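Threonine phosphate decarboxylase-like enzyme (Sulfurospirillum multivorans, PDB 6OUX) catalyses the pyridoxal phosphate-dependent decarboxylation of L-serine O-phosphate to ethanolamine O-phosphate, a precursor in norcobamide biosynthesis. Local coordinates at residues A[290-293]-A[294-297]; A[297-300]-A[301-305]; A[343-346]-A[347-351]. All coordinates share one frame; numbering follows the deposited sequence.

Contact 1: A[290-293]-A[294-297]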
loop_
_atom_site.group_PDB
_atom_site.type_symbol
_atom_site.label_atom_id
_atom_site.label_comp_id
_atom_site.label_asym_id
_atom_site.label_seq_id
_atom_site.Cartn_x
_atom_site.Cartn_y
_atom_site.Cartn_z
ATOM N N ASP A 290 7.507 22.851 12.588
ATOM C CA ASP A 290 8.734 22.592 13.348
ATOM C C ASP A 290 9.613 21.460 12.737
ATOM O O ASP A 290 10.848 21.537 12.686
ATOM C CB ASP A 290 8.396 22.268 14.809
ATOM C CG ASP A 290 7.332 21.132 14.967
ATOM O OD1 ASP A 290 6.239 21.180 14.355
ATOM O OD2 ASP A 290 7.576 20.192 15.743
ATOM N N PHE A 291 8.966 20.391 12.279
ATOM C CA PHE A 291 9.666 19.378 11.525
ATOM C C PHE A 291 10.256 19.974 10.237
ATOM O O PHE A 291 11.375 19.647 9.880
ATOM C CB PHE A 291 8.743 18.206 11.175
ATOM C CG PHE A 291 9.376 17.208 10.221
ATOM C CD1 PHE A 291 10.227 16.254 10.681
ATOM C CD2 PHE A 291 9.190 17.310 8.832
ATOM C CE1 PHE A 291 10.836 15.356 9.799
ATOM C CE2 PHE A 291 9.815 16.460 7.930
ATOM C CZ PHE A 291 10.659 15.479 8.422
ATOM N N LEU A 292 9.466 20.747 9.499
ATOM C CA LEU A 292 9.909 21.276 8.201
ATOM C C LEU A 292 11.132 22.165 8.313
ATOM O O LEU A 292 11.961 22.191 7.421
ATOM C CB LEU A 292 8.750 22.040 7.494
ATOM C CG LEU A 292 7.816 21.080 6.760
ATOM C CD1 LEU A 292 6.449 21.700 6.396
ATOM C CD2 LEU A 292 8.530 20.450 5.536
ATOM N N LYS A 293 11.250 22.899 9.450
ATOM C CA LYS A 293 12.454 23.659 9.691
ATOM C C LYS A 293 13.700 22.810 9.747
ATOM O O LYS A 293 14.710 23.146 9.148
ATOM C CB LYS A 293 12.331 24.480 10.971
ATOM C CG LYS A 293 13.577 25.328 11.292
ATOM C CD LYS A 293 13.353 26.328 12.464
ATOM C CE LYS A 293 12.388 27.473 12.106
ATOM N NZ LYS A 293 10.908 27.173 12.099
ATOM N N ARG A 294 13.642 21.665 10.450
ATOM C CA ARG A 294 14.767 20.807 10.524
ATOM C C ARG A 294 14.967 20.062 9.187
ATOM O O ARG A 294 16.088 19.761 8.819
ATOM C CB ARG A 294 14.594 19.821 11.677
ATOM C CG ARG A 294 14.537 20.541 13.039
ATOM C CD ARG A 294 14.587 19.573 14.233
ATOM N NE ARG A 294 14.017 20.228 15.417
ATOM C CZ ARG A 294 13.740 19.631 16.591
ATOM N NH1 ARG A 294 13.926 18.350 16.750
ATOM N NH2 ARG A 294 13.242 20.326 17.594
ATOM N N TYR A 295 13.877 19.716 8.532
ATOM C CA TYR A 295 13.958 19.021 7.254
ATOM C C TYR A 295 14.690 19.876 6.217
ATOM O O TYR A 295 15.445 19.364 5.373
ATOM C CB TYR A 295 12.579 18.609 6.740
ATOM C CG TYR A 295 12.678 18.158 5.292
ATOM C CD1 TYR A 295 13.349 16.972 4.991
ATOM C CD2 TYR A 295 12.260 18.976 4.228
ATOM C CE1 TYR A 295 13.530 16.538 3.699
ATOM C CE2 TYR A 295 12.417 18.550 2.902
ATOM C CZ TYR A 295 13.070 17.309 2.649
ATOM O OH TYR A 295 13.372 16.791 1.377
ATOM N N GLU A 296 14.346 21.129 6.182
ATOM C CA GLU A 296 14.996 22.041 5.265
ATOM C C GLU A 296 16.512 22.089 5.481
ATOM O O GLU A 296 17.294 22.184 4.519
ATOM C CB GLU A 296 14.326 23.359 5.472
ATOM C CG GLU A 296 14.584 24.410 4.535
ATOM C CD GLU A 296 14.239 24.096 3.079
ATOM O OE1 GLU A 296 13.583 23.108 2.718
ATOM O OE2 GLU A 296 14.746 24.903 2.314
ATOM N N GLU A 297 16.956 22.091 6.757
ATOM C CA GLU A 297 18.365 22.005 7.017
ATOM C C GLU A 297 18.972 20.719 6.442
ATOM O O GLU A 297 20.048 20.762 5.898
ATOM C CB GLU A 297 18.656 22.064 8.530
ATOM C CG GLU A 297 18.296 23.328 9.258
ATOM C CD GLU A 297 18.279 23.176 10.794
ATOM O OE1 GLU A 297 18.587 22.103 11.373
ATOM O OE2 GLU A 297 18.012 24.176 11.402
#
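The first turns of the long helix 289-314 bring Phe291 against Tyr295, four residues on. Phe291 CE2 lies 3.7 Å from Tyr295 CB, an oblique approach in which the ring meets the first carbon of the other side chain, without stacking. The four-residue spacing sets both rings on one face of the helix, and each CG stands anti to its backbone N (Phe291 chi1 172°, Tyr295 chi1 168°). A second, looser apolar touch comes from Leu292, whose methyl CD2 is 4.2 Å from Tyr295 CD2. Beneath these side chains, Tyr295 N donates to Phe291 O at 2.8 Å, with an N-H...O angle of 157°. The next bond, Glu296 N to Leu292 O, measures 2.9 Å, whereas Glu297 N to Lys293 O stretches to 3.4 Å and is weak. On the polar side, Lys293 NZ forms a salt bridge with Glu289, and Glu296 OE2 forms one with Arg299. The buried rings look into the protein: Phe291 meets Tyr62 of helix 53-68 edge-to-face, and Tyr295 meets the ring of Phe246. Buried aromatic residues one turn apart, with charged Lys293 and Glu297 exposed, fit an amphipathic helix with one face packed into the fold.

Contact 2: A[297-300]-A[301-305]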
loop_
_atom_site.group_PDB
_atom_site.type_symbol
_atom_site.label_atom_id
_atom_site.label_comp_id
_atom_site.label_asym_id
_atom_site.label_seq_id
_atom_site.Cartn_x
_atom_site.Cartn_y
_atom_site.Cartn_z
ATOM N N GLU A 297 16.956 22.091 6.757
ATOM C CA GLU A 297 18.365 22.005 7.017
ATOM C C GLU A 297 18.972 20.719 6.442
ATOM O O GLU A 297 20.048 20.762 5.898
ATOM C CB GLU A 297 18.656 22.064 8.530
ATOM C CG GLU A 297 18.296 23.328 9.258
ATOM C CD GLU A 297 18.279 23.176 10.794
ATOM O OE1 GLU A 297 18.587 22.103 11.373
ATOM O OE2 GLU A 297 18.012 24.176 11.402
ATOM N N ALA A 298 18.315 19.567 6.608
ATOM C CA ALA A 298 18.782 18.299 6.082
ATOM C C ALA A 298 18.807 18.196 4.516
ATOM O O ALA A 298 19.638 17.470 3.929
ATOM C CB ALA A 298 17.876 17.176 6.591
ATOM N N ARG A 299 17.854 18.885 3.896
ATOM C CA ARG A 299 17.743 18.932 2.435
ATOM C C ARG A 299 18.921 19.745 1.884
ATOM O O ARG A 299 19.635 19.258 1.050
ATOM C CB ARG A 299 16.421 19.577 2.087
ATOM C CG ARG A 299 16.077 19.579 0.592
ATOM C CD ARG A 299 14.824 20.327 0.214
ATOM N NE ARG A 299 14.998 21.755 0.477
ATOM C CZ ARG A 299 15.659 22.632 -0.297
ATOM N NH1 ARG A 299 16.172 22.289 -1.488
ATOM N NH2 ARG A 299 15.744 23.898 0.101
ATOM N N LYS A 300 19.167 20.926 2.444
ATOM C CA LYS A 300 20.289 21.749 2.037
ATOM C C LYS A 300 21.647 21.142 2.322
ATOM O O LYS A 300 22.532 21.236 1.488
ATOM C CB LYS A 300 20.252 23.160 2.623
ATOM C CG LYS A 300 19.105 23.994 2.135
ATOM C CD LYS A 300 19.314 25.485 2.427
ATOM C CE LYS A 300 18.568 25.974 3.627
ATOM N NZ LYS A 300 17.499 26.971 3.330
ATOM N N GLN A 301 21.774 20.463 3.461
ATOM C CA GLN A 301 22.974 19.735 3.786
ATOM C C GLN A 301 23.256 18.653 2.777
ATOM O O GLN A 301 24.418 18.472 2.336
ATOM C CB GLN A 301 22.803 19.146 5.194
ATOM C CG GLN A 301 23.869 18.230 5.724
ATOM C CD GLN A 301 23.519 17.725 7.119
ATOM O OE1 GLN A 301 22.329 17.565 7.470
ATOM N NE2 GLN A 301 24.521 17.441 7.893
ATOM N N TYR A 302 22.218 17.894 2.426
ATOM C CA TYR A 302 22.340 16.865 1.410
ATOM C C TYR A 302 22.700 17.424 0.003
ATOM O O TYR A 302 23.541 16.848 -0.689
ATOM C CB TYR A 302 21.083 16.006 1.322
ATOM C CG TYR A 302 21.273 14.806 0.421
ATOM C CD1 TYR A 302 22.077 13.755 0.742
ATOM C CD2 TYR A 302 20.666 14.773 -0.808
ATOM C CE1 TYR A 302 22.254 12.671 -0.118
ATOM C CE2 TYR A 302 20.835 13.702 -1.673
ATOM C CZ TYR A 302 21.591 12.638 -1.304
ATOM O OH TYR A 302 21.713 11.621 -2.221
ATOM N N ILE A 303 22.076 18.499 -0.431
ATOM C CA ILE A 303 22.478 19.098 -1.700
ATOM C C ILE A 303 23.960 19.527 -1.663
ATOM O O ILE A 303 24.722 19.309 -2.666
ATOM C CB ILE A 303 21.615 20.309 -2.025
ATOM C CG1 ILE A 303 20.193 19.878 -2.325
ATOM C CG2 ILE A 303 22.186 21.189 -3.134
ATOM C CD1 ILE A 303 19.235 21.043 -2.412
ATOM N N LYS A 304 24.401 20.091 -0.538
ATOM C CA LYS A 304 25.806 20.525 -0.431
ATOM C C LYS A 304 26.723 19.332 -0.514
ATOM O O LYS A 304 27.732 19.372 -1.220
ATOM C CB LYS A 304 26.093 21.386 0.797
ATOM C CG LYS A 304 25.463 22.775 0.693
ATOM C CD LYS A 304 25.675 23.605 1.966
ATOM C CE LYS A 304 24.691 24.781 1.950
ATOM N NZ LYS A 304 24.564 25.438 3.268
ATOM N N GLU A 305 26.347 18.217 0.115
ATOM C CA GLU A 305 27.149 17.065 -0.029
ATOM C C GLU A 305 27.149 16.477 -1.462
ATOM O O GLU A 305 28.207 16.027 -1.883
ATOM C CB GLU A 305 26.756 16.014 1.032
ATOM C CG GLU A 305 27.486 14.707 1.024
ATOM C CD GLU A 305 29.008 14.815 0.932
ATOM O OE1 GLU A 305 29.544 15.765 1.580
ATOM O OE2 GLU A 305 29.642 13.947 0.201
#
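With CG anti to the backbone N (chi1 -174°) and a bend at chi3 (66°), Arg299 lays its guanidinium alongside Ile303, whose CG1 stands beside its own backbone N. The two side chains point the same way, and Arg299 NH1 comes 3.4 Å from the methyl Ile303 CD1, a van der Waals contact, oblique to the guanidinium. Ile303 CG1 also rests 3.5 Å from Arg299 O, the carbonyl that accepts Ile303 N at 3.0 Å; the N-H...O angle of 165° marks a nearly straight bond. On another face, Lys304 sends its extended chain past the preceding turn, CG lying 3.4 Å from Lys300 O. Tyr302 CB sits 3.3 Å from Ala298 O, and that oxygen takes two donors, Tyr302 N and the side-chain amide of Asn52. The Arg299 guanidinium is itself fixed by several partners: a salt bridge to Glu296, and hydrogen bonds from NH2 to Leu221 O and from NH1 to His213 O. Such a grip would restrict its rotation beside Ile303. Within the fold, Tyr302 packs on Pro53 and Tyr54 of helix 53-68, and its hydroxyl bonds Gly372 O, just beyond strand 367-371.

Contact 3: A[343-346]-A[347-351]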
loop_
_atom_site.group_PDB
_atom_site.type_symbol
_atom_site.label_atom_id
_atom_site.label_comp_id
_atom_site.label_asym_id
_atom_site.label_seq_id
_atom_site.Cartn_x
_atom_site.Cartn_y
_atom_site.Cartn_z
ATOM N N ILE A 343 30.964 -3.160 -10.875
ATOM C CA ILE A 343 29.989 -3.578 -9.844
ATOM C C ILE A 343 30.452 -4.744 -8.954
ATOM O O ILE A 343 30.321 -4.697 -7.728
ATOM C CB ILE A 343 28.627 -3.812 -10.469
ATOM C CG1 ILE A 343 28.096 -2.491 -11.006
ATOM C CG2 ILE A 343 27.624 -4.457 -9.500
ATOM C CD1 ILE A 343 27.012 -2.638 -12.109
ATOM N N SER A 344 31.088 -5.747 -9.565
ATOM C CA SER A 344 31.633 -6.863 -8.834
ATOM C C SER A 344 32.828 -6.476 -7.960
ATOM O O SER A 344 32.940 -6.925 -6.831
ATOM C CB SER A 344 31.998 -7.978 -9.813
ATOM O OG SER A 344 30.855 -8.449 -10.450
ATOM N N ALA A 345 33.710 -5.640 -8.460
ATOM C CA ALA A 345 34.838 -5.233 -7.648
ATOM C C ALA A 345 34.408 -4.374 -6.470
ATOM O O ALA A 345 34.951 -4.536 -5.355
ATOM C CB ALA A 345 35.883 -4.501 -8.483
ATOM N N LEU A 346 33.436 -3.475 -6.690
ATOM C CA LEU A 346 32.889 -2.678 -5.605
ATOM C C LEU A 346 32.294 -3.565 -4.529
ATOM O O LEU A 346 32.475 -3.292 -3.330
ATOM C CB LEU A 346 31.823 -1.692 -6.119
ATOM C CG LEU A 346 32.391 -0.495 -6.899
ATOM C CD1 LEU A 346 31.342 0.163 -7.769
ATOM C CD2 LEU A 346 33.016 0.506 -5.940
ATOM N N LEU A 347 31.535 -4.578 -4.919
ATOM C CA LEU A 347 30.909 -5.473 -3.914
ATOM C C LEU A 347 32.015 -6.262 -3.143
ATOM O O LEU A 347 32.127 -6.206 -1.894
ATOM C CB LEU A 347 29.927 -6.448 -4.582
ATOM C CG LEU A 347 28.583 -5.791 -4.906
ATOM C CD1 LEU A 347 27.719 -6.703 -5.775
ATOM C CD2 LEU A 347 27.870 -5.399 -3.618
ATOM N N VAL A 348 32.854 -6.941 -3.908
ATOM C CA VAL A 348 33.749 -7.947 -3.321
ATOM C C VAL A 348 34.823 -7.243 -2.492
ATOM O O VAL A 348 35.153 -7.650 -1.400
ATOM C CB VAL A 348 34.338 -8.859 -4.448
ATOM C CG1 VAL A 348 35.524 -9.705 -3.987
ATOM C CG2 VAL A 348 33.275 -9.787 -4.989
ATOM N N GLU A 349 35.388 -6.184 -3.022
ATOM C CA GLU A 349 36.574 -5.600 -2.451
ATOM C C GLU A 349 36.208 -4.516 -1.443
ATOM O O GLU A 349 36.954 -4.275 -0.498
ATOM C CB GLU A 349 37.491 -5.118 -3.595
ATOM C CG GLU A 349 38.029 -6.293 -4.385
ATOM C CD GLU A 349 38.584 -5.977 -5.783
ATOM O OE1 GLU A 349 38.996 -4.824 -6.067
ATOM O OE2 GLU A 349 38.602 -6.932 -6.604
ATOM N N TYR A 350 35.027 -3.899 -1.586
ATOM C CA TYR A 350 34.662 -2.757 -0.724
ATOM C C TYR A 350 33.313 -2.792 -0.062
ATOM O O TYR A 350 32.984 -1.906 0.742
ATOM C CB TYR A 350 34.786 -1.472 -1.515
ATOM C CG TYR A 350 36.121 -1.273 -2.123
ATOM C CD1 TYR A 350 36.395 -1.783 -3.381
ATOM C CD2 TYR A 350 37.131 -0.564 -1.466
ATOM C CE1 TYR A 350 37.631 -1.602 -3.978
ATOM C CE2 TYR A 350 38.370 -0.357 -2.086
ATOM C CZ TYR A 350 38.605 -0.903 -3.325
ATOM O OH TYR A 350 39.788 -0.768 -3.993
ATOM N N GLY A 351 32.532 -3.836 -0.320
ATOM C CA GLY A 351 31.149 -3.883 0.108
ATOM C C GLY A 351 30.201 -2.755 -0.383
ATOM O O GLY A 351 29.214 -2.424 0.279
#
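Glu349 folds back over Ala345, its carboxylate overlapping the methyl of the residue one turn earlier: OE1 lies 4.0 Å from Ala345 CB. CG stands beside the backbone N (chi1 -67°) and the chain then runs extended, which carries the carboxylate along the helix surface. Closer to the backbone, Glu349 CB is 3.1 Å from Ala345 O, the same oxygen that accepts Glu349 N at 2.9 Å. Tyr350 approaches this carbonyl too, presenting the edge of its ring, with CD1 3.7 Å from Ala345 O. Deeper in, Leu347 CG lies 3.5 Å from Ile343 O, and its CD1 only grazes Ile343 CG2.

Tyr350 N reaches Leu346 O through a weak, bent bond (N-H...O angle 134°), while Gly351, with phi 58°, is the first residue to leave the helical conformation and returns its N to Leu347 O at 2.9 Å. Leu346 and Leu347 face strand 352-356, and Ser344 OG is bonded to Ser340 O and Thr14.

The carboxylate of Glu349 has its main partner beyond the helix, a salt bridge from OE2 to Arg9. With an alanine here, Arg9 would probably lose its charged mate, and the carboxylate's contact with Ala345 CB would go too. The Tyr350 hydroxyl is likewise engaged, by Ser387 of helix 375-388. Chemically, then, apolar leucines turn inward while the polar ends of Glu349 and Tyr350 tie this part of the helix to the N-terminal region and the C-terminal helix; a negative carboxylate near this C-terminal end, where the helix dipole would probably disfavour it, is presumably stabilised by the arginine.

In the fold
Contacts 1 and 2 are consecutive sections of helix 289-314: they share Glu297, their centres lie 11 Å apart, and Glu296 of contact 1 forms a salt bridge with Arg299 of contact 2. Contact 3 belongs to helix 339-350, with its centre 28 Å from that of contact 2 and 36 Å from that of contact 1, and touches neither. Relative to the O-phospho-L-serine site, contact 1 is remote. In contact 2 the Tyr302 side chain is about 10 Å from that of Arg369, while in contact 3 the Ile343 side chain is about 7 Å from that of Arg355 and about 9 Å from that of Arg369. Helix 289-314 thus comes near Arg369, helix 339-350 near both arginines, which probably bind the substrate.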